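Local coordinates for protein L-talarate/galactarate dehydratase (Salmonella typhimurium, PDB 2PP0) that catalyses the magnesium-dependent dehydration of L-talarate and galactarate to 5-keto-4-deoxy-D-glucarate, and also epimerises L-talarate to galactarate, at residues B[162-167]-B[366-371]; B[189-194]-B[219-224]. All coordinates share one frame; numbering follows the deposited sequence.

In the fold
Both contacts belong to the barrel domain and meet along strand 161-166, their centres about 11 Å apart. Contact 1 pairs the start of that strand with 367-369, whereas contact 2 joins the next two barrel strands where they begin. Two probable backbone hydrogen bonds tie the contacts together: Gly366 N to Gly190 O, 2.6 Å, and Cys164 O to Gly192 N, 2.8 Å. From contact 1 the strand runs on toward the substrate site: the side chain of Cys164 is about 7 Å from that of substrate-binding Glu348, and Tyr165 OH is hydrogen-bonded to NZ of Lys195, which also binds substrate. Both contacts also touch the second subunit, where its Tyr12 packs on Asn166, Asn189 and Ile191.

Contact 1 of 2, residues B[162-167]-B[366-371]; sequences VQCYNT and GRMWIS
The guanidinium of Arg367 lies over the peptide that joins Val162 to Gln163, with Gln163 N 4.0 Å above its plane and over its centre. Arg367 CG stands anti to its own carbonyl carbon, and a bend at chi3 (74°) turns the guanidinium over the neighbouring strand. There NH1 comes within 3.4 Å of Gln163 CG, a contact with the aliphatic part of that side chain, and the two side chains pass each other at a slant. Arginine suits this place because its flat head can rest on a peptide while its nitrogens bond around the rim: NE is hydrogen-bonded to Ser161 OG, and NH2 forms a salt bridge with Glu344. These two partners should hold the group against rotation.

A second meeting of side chains is apolar. Cys164 SG, anti to its backbone N, touches Met368 CE at 3.9 Å; the flexible methionine reaches it by bending at chi2 and chi3, and neither sulfur chain brings charge into this buried spot. Val162 turns to the same face of the sheet as Met368 and packs on Leu335 and Ser338 of helix 331-339.

Backbone bonds fix the register. Val162 and Met368 form an antiparallel hydrogen-bonded pair, with Val162 N to Met368 O at 2.9 Å and Met368 N to Val162 O at 2.8 Å. Gln163 and Arg367 are the adjoining non-hydrogen-bonded pair, their CA atoms 4.3 Å apart. Beyond them Cys164 N reaches Gly366 O at 3.0 Å; Gly366 has positive phi (73°), a conformation glycine adopts easily. The N-to-C directions of the two short segments stand 122° apart, well short of antiparallel, and the ladder is correspondingly short. Strand 161-166 also runs parallel to 346-349, closing the (β/α)7β-barrel of the enolase superfamily, to which 367-369 adds an antiparallel strand.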
loop_
_atom_site.group_PDB
_atom_site.type_symbol
_atom_site.label_atom_id
_atom_site.label_comp_id
_atom_site.label_asym_id
_atom_site.label_seq_id
_atom_site.Cartn_x
_atom_site.Cartn_y
_atom_site.Cartn_z
ATOM N N VAL B 162 14.981 -3.835 -13.990
ATOM C CA VAL B 162 14.878 -5.095 -13.259
ATOM C C VAL B 162 15.596 -6.252 -13.955
ATOM O O VAL B 162 15.494 -6.404 -15.174
ATOM C CB VAL B 162 13.387 -5.488 -13.065
ATOM C CG1 VAL B 162 13.280 -6.801 -12.293
ATOM C CG2 VAL B 162 12.647 -4.385 -12.321
ATOM N N GLN B 163 16.316 -7.063 -13.177
ATOM C CA GLN B 163 17.021 -8.232 -13.713
ATOM C C GLN B 163 15.974 -9.034 -14.474
ATOM O O GLN B 163 14.873 -9.234 -13.973
ATOM C CB GLN B 163 17.550 -9.132 -12.595
ATOM C CG GLN B 163 18.536 -8.524 -11.642
ATOM C CD GLN B 163 18.900 -9.497 -10.539
ATOM O OE1 GLN B 163 18.038 -9.943 -9.778
ATOM N NE2 GLN B 163 20.175 -9.837 -10.450
ATOM N N CYS B 164 16.326 -9.527 -15.655
ATOM C CA CYS B 164 15.376 -10.276 -16.465
ATOM C C CYS B 164 15.943 -11.607 -16.968
ATOM O O CYS B 164 17.102 -11.681 -17.382
ATOM C CB CYS B 164 14.950 -9.396 -17.649
ATOM S SG CYS B 164 13.570 -10.000 -18.638
ATOM N N TYR B 165 15.122 -12.658 -16.917
ATOM C CA TYR B 165 15.526 -13.973 -17.398
ATOM C C TYR B 165 14.521 -14.412 -18.468
ATOM O O TYR B 165 13.379 -13.948 -18.482
ATOM C CB TYR B 165 15.571 -14.986 -16.237
ATOM C CG TYR B 165 14.221 -15.440 -15.712
ATOM C CD1 TYR B 165 13.542 -16.511 -16.302
ATOM C CD2 TYR B 165 13.623 -14.801 -14.628
ATOM C CE1 TYR B 165 12.299 -16.936 -15.823
ATOM C CE2 TYR B 165 12.382 -15.212 -14.139
ATOM C CZ TYR B 165 11.727 -16.282 -14.742
ATOM O OH TYR B 165 10.506 -16.694 -14.258
ATOM N N ASN B 166 14.940 -15.282 -19.380
ATOM C CA ASN B 166 14.023 -15.740 -20.419
ATOM C C ASN B 166 13.482 -17.139 -20.138
ATOM O O ASN B 166 14.195 -17.998 -19.619
ATOM C CB ASN B 166 14.694 -15.731 -21.795
ATOM C CG ASN B 166 13.837 -16.407 -22.860
ATOM O OD1 ASN B 166 13.807 -17.633 -22.962
ATOM N ND2 ASN B 166 13.123 -15.610 -23.642
ATOM N N THR B 167 12.215 -17.349 -20.494
ATOM C CA THR B 167 11.534 -18.631 -20.299
ATOM C C THR B 167 11.142 -19.251 -21.640
ATOM O O THR B 167 11.191 -20.473 -21.807
ATOM C CB THR B 167 10.254 -18.447 -19.450
ATOM O OG1 THR B 167 10.621 -18.112 -18.107
ATOM C CG2 THR B 167 9.413 -19.722 -19.442
ATOM N N GLY B 366 21.370 -7.506 -19.222
ATOM C CA GLY B 366 20.671 -8.385 -18.297
ATOM C C GLY B 366 19.512 -7.785 -17.524
ATOM O O GLY B 366 19.002 -8.419 -16.600
ATOM N N ARG B 367 19.079 -6.582 -17.893
ATOM C CA ARG B 367 17.974 -5.935 -17.185
ATOM C C ARG B 367 16.948 -5.294 -18.123
ATOM O O ARG B 367 17.277 -4.880 -19.240
ATOM C CB ARG B 367 18.526 -4.865 -16.232
ATOM C CG ARG B 367 19.608 -5.360 -15.276
ATOM C CD ARG B 367 20.134 -4.222 -14.404
ATOM N NE ARG B 367 19.195 -3.833 -13.350
ATOM C CZ ARG B 367 19.128 -4.413 -12.155
ATOM N NH1 ARG B 367 19.949 -5.410 -11.852
ATOM N NH2 ARG B 367 18.243 -3.997 -11.260
ATOM N N MET B 368 15.700 -5.216 -17.670
ATOM C CA MET B 368 14.652 -4.595 -18.471
ATOM C C MET B 368 14.469 -3.200 -17.871
ATOM O O MET B 368 14.300 -3.051 -16.657
ATOM C CB MET B 368 13.352 -5.412 -18.397
ATOM C CG MET B 368 12.415 -5.235 -19.603
ATOM S SD MET B 368 13.127 -5.734 -21.221
ATOM C CE MET B 368 12.542 -7.430 -21.353
ATOM N N TRP B 369 14.524 -2.177 -18.719
ATOM C CA TRP B 369 14.409 -0.804 -18.253
ATOM C C TRP B 369 13.024 -0.197 -18.318
ATOM O O TRP B 369 12.270 -0.437 -19.258
ATOM C CB TRP B 369 15.385 0.087 -19.025
ATOM C CG TRP B 369 16.799 -0.183 -18.663
ATOM C CD1 TRP B 369 17.544 -1.272 -19.013
ATOM C CD2 TRP B 369 17.620 0.606 -17.799
ATOM N NE1 TRP B 369 18.777 -1.212 -18.413
ATOM C CE2 TRP B 369 18.850 -0.069 -17.662
ATOM C CE3 TRP B 369 17.433 1.819 -17.122
ATOM C CZ2 TRP B 369 19.892 0.429 -16.876
ATOM C CZ3 TRP B 369 18.470 2.315 -16.339
ATOM C CH2 TRP B 369 19.684 1.618 -16.224
ATOM N N ILE B 370 12.698 0.595 -17.299
ATOM C CA ILE B 370 11.410 1.274 -17.238
ATOM C C ILE B 370 11.541 2.523 -18.099
ATOM O O ILE B 370 12.439 3.343 -17.878
ATOM C CB ILE B 370 11.073 1.704 -15.794
ATOM C CG1 ILE B 370 11.033 0.478 -14.875
ATOM C CG2 ILE B 370 9.741 2.433 -15.766
ATOM C CD1 ILE B 370 10.800 0.829 -13.417
ATOM N N SER B 371 10.660 2.670 -19.082
ATOM C CA SER B 371 10.712 3.831 -19.960
ATOM C C SER B 371 10.042 5.023 -19.290
ATOM O O SER B 371 9.460 4.902 -18.209
ATOM C CB SER B 371 10.023 3.533 -21.296
ATOM O OG SER B 371 8.613 3.542 -21.164
#

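Contact 2 of 2, residues B[189-194]-B[219-224]; sequences NGIGGI and DEFPLM
Ile194 and Leu223 form a parallel bridge at the start of two neighbouring strands of the enolase-superfamily barrel, linked through helix 203-217 as a β-α-β crossover. Ile194 N donates to Pro222 O over 3.1 Å in a nearly straight bond (159° at the hydrogen). Met224 N to Ile194 O continues the ladder, although the position of that oxygen is less certain. Proline can serve at this point because the bridge draws on its carbonyl alone.

On the face shared by the bridged pair, Ile194 CG2 meets Leu223 CD1 at 4.2 Å. Ile194 spreads both branches usefully: CG2 stands anti to the backbone N and reaches the leucine, while CG1, beside the N (chi1 -67°), approaches Phe221 CE2 obliquely at 4.0 Å. Branched aliphatic residues fit here, since helix 203-217 covers this face, Leu217 lying on Ile194, and Leu210 and Val213 on Leu223.

The phenyl ring of Phe221 fills the angle between the incoming loop and the strand. Its CZ atom lies 3.2 Å from Ile191 O, which sits in the ring plane at the edge, and 3.9 Å from Ile191 CG2, the two side chains crossing at about a right angle. Phe221 CE2 packs 3.5 Å from Gly193 CA; the lack of a side chain at Gly193 suits the closeness of Pro222. Gly192 O comes over one ring face and also meets Pro222 CG at 3.4 Å. The loop leaves helix 176-188 through a Schellman motif, in which Gly190 takes the positive phi (89°).

A carbonyl oxygen in the plane of a phenyl ring faces its slightly positive C-H rim, so the approach of Ile191 O is probably mildly attractive; Gly192 O, over the electron-rich face, does not share this gain.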
loop_
_atom_site.group_PDB
_atom_site.type_symbol
_atom_site.label_atom_id
_atom_site.label_comp_id
_atom_site.label_asym_id
_atom_site.label_seq_id
_atom_site.Cartn_x
_atom_site.Cartn_y
_atom_site.Cartn_z
ATOM N N ASN B 189 21.108 -10.935 -26.942
ATOM C CA ASN B 189 20.170 -9.821 -26.862
ATOM C C ASN B 189 20.172 -9.145 -25.494
ATOM O O ASN B 189 19.329 -8.295 -25.212
ATOM C CB ASN B 189 18.763 -10.299 -27.221
ATOM C CG ASN B 189 18.592 -10.534 -28.711
ATOM O OD1 ASN B 189 18.480 -9.587 -29.492
ATOM N ND2 ASN B 189 18.579 -11.800 -29.114
ATOM N N GLY B 190 21.120 -9.534 -24.645
ATOM C CA GLY B 190 21.241 -8.926 -23.332
ATOM C C GLY B 190 20.449 -9.530 -22.185
ATOM O O GLY B 190 20.212 -8.854 -21.187
ATOM N N ILE B 191 20.047 -10.791 -22.307
ATOM C CA ILE B 191 19.278 -11.435 -21.246
ATOM C C ILE B 191 20.127 -11.605 -19.986
ATOM O O ILE B 191 21.340 -11.811 -20.068
ATOM C CB ILE B 191 18.744 -12.821 -21.695
ATOM C CG1 ILE B 191 17.582 -13.245 -20.795
ATOM C CG2 ILE B 191 19.853 -13.864 -21.638
ATOM C CD1 ILE B 191 16.364 -12.362 -20.933
ATOM N N GLY B 192 19.487 -11.528 -18.822
ATOM C CA GLY B 192 20.207 -11.662 -17.569
ATOM C C GLY B 192 20.102 -13.017 -16.895
ATOM O O GLY B 192 20.730 -13.248 -15.864
ATOM N N GLY B 193 19.313 -13.918 -17.469
ATOM C CA GLY B 193 19.163 -15.236 -16.879
ATOM C C GLY B 193 18.404 -16.184 -17.784
ATOM O O GLY B 193 17.715 -15.759 -18.708
ATOM N N ILE B 194 18.520 -17.478 -17.505
ATOM C CA ILE B 194 17.860 -18.506 -18.307
ATOM C C ILE B 194 17.133 -19.514 -17.428
ATOM O O ILE B 194 17.717 -20.050 -16.494
ATOM C CB ILE B 194 18.894 -19.295 -19.157
ATOM C CG1 ILE B 194 19.510 -18.386 -20.222
ATOM C CG2 ILE B 194 18.226 -20.523 -19.789
ATOM C CD1 ILE B 194 18.504 -17.853 -21.239
ATOM N N ASP B 219 29.832 -21.190 -15.251
ATOM C CA ASP B 219 29.482 -21.298 -13.841
ATOM C C ASP B 219 28.802 -20.102 -13.166
ATOM O O ASP B 219 28.207 -20.260 -12.102
ATOM C CB ASP B 219 30.737 -21.664 -13.045
ATOM C CG ASP B 219 31.302 -23.021 -13.435
ATOM O OD1 ASP B 219 31.493 -23.268 -14.647
ATOM O OD2 ASP B 219 31.563 -23.838 -12.526
ATOM N N GLU B 220 28.863 -18.923 -13.774
ATOM C CA GLU B 220 28.289 -17.731 -13.151
ATOM C C GLU B 220 26.917 -17.253 -13.620
ATOM O O GLU B 220 26.137 -16.730 -12.818
ATOM C CB GLU B 220 29.277 -16.567 -13.276
ATOM C CG GLU B 220 30.591 -16.778 -12.535
ATOM C CD GLU B 220 30.428 -16.697 -11.029
ATOM O OE1 GLU B 220 30.053 -15.612 -10.524
ATOM O OE2 GLU B 220 30.673 -17.719 -10.348
ATOM N N PHE B 221 26.618 -17.418 -14.904
ATOM C CA PHE B 221 25.342 -16.950 -15.430
ATOM C C PHE B 221 24.134 -17.490 -14.671
ATOM O O PHE B 221 24.032 -18.691 -14.419
ATOM C CB PHE B 221 25.198 -17.311 -16.906
ATOM C CG PHE B 221 24.297 -16.381 -17.661
ATOM C CD1 PHE B 221 24.756 -15.131 -18.071
ATOM C CD2 PHE B 221 22.980 -16.732 -17.935
ATOM C CE1 PHE B 221 23.917 -14.244 -18.743
ATOM C CE2 PHE B 221 22.131 -15.853 -18.607
ATOM C CZ PHE B 221 22.599 -14.606 -19.012
ATOM N N PRO B 222 23.197 -16.602 -14.301
ATOM C CA PRO B 222 22.000 -17.022 -13.570
ATOM C C PRO B 222 21.195 -18.089 -14.310
ATOM O O PRO B 222 20.750 -17.877 -15.441
ATOM C CB PRO B 222 21.225 -15.717 -13.407
ATOM C CG PRO B 222 22.322 -14.702 -13.285
ATOM C CD PRO B 222 23.250 -15.132 -14.405
ATOM N N LEU B 223 21.020 -19.239 -13.665
ATOM C CA LEU B 223 20.258 -20.346 -14.237
ATOM C C LEU B 223 19.209 -20.816 -13.230
ATOM O O LEU B 223 19.478 -20.910 -12.035
ATOM C CB LEU B 223 21.190 -21.504 -14.599
ATOM C CG LEU B 223 20.543 -22.774 -15.160
ATOM C CD1 LEU B 223 19.719 -22.456 -16.402
ATOM C CD2 LEU B 223 21.634 -23.768 -15.491
ATOM N N MET B 224 18.009 -21.099 -13.720
ATOM C CA MET B 224 16.931 -21.548 -12.852
ATOM C C MET B 224 16.108 -22.620 -13.558
ATOM O O MET B 224 16.191 -22.762 -14.778
ATOM C CB MET B 224 16.045 -20.352 -12.448
ATOM C CG MET B 224 15.791 -19.310 -13.549
ATOM S SD MET B 224 16.882 -17.836 -13.528
ATOM C CE MET B 224 17.955 -18.210 -14.666
#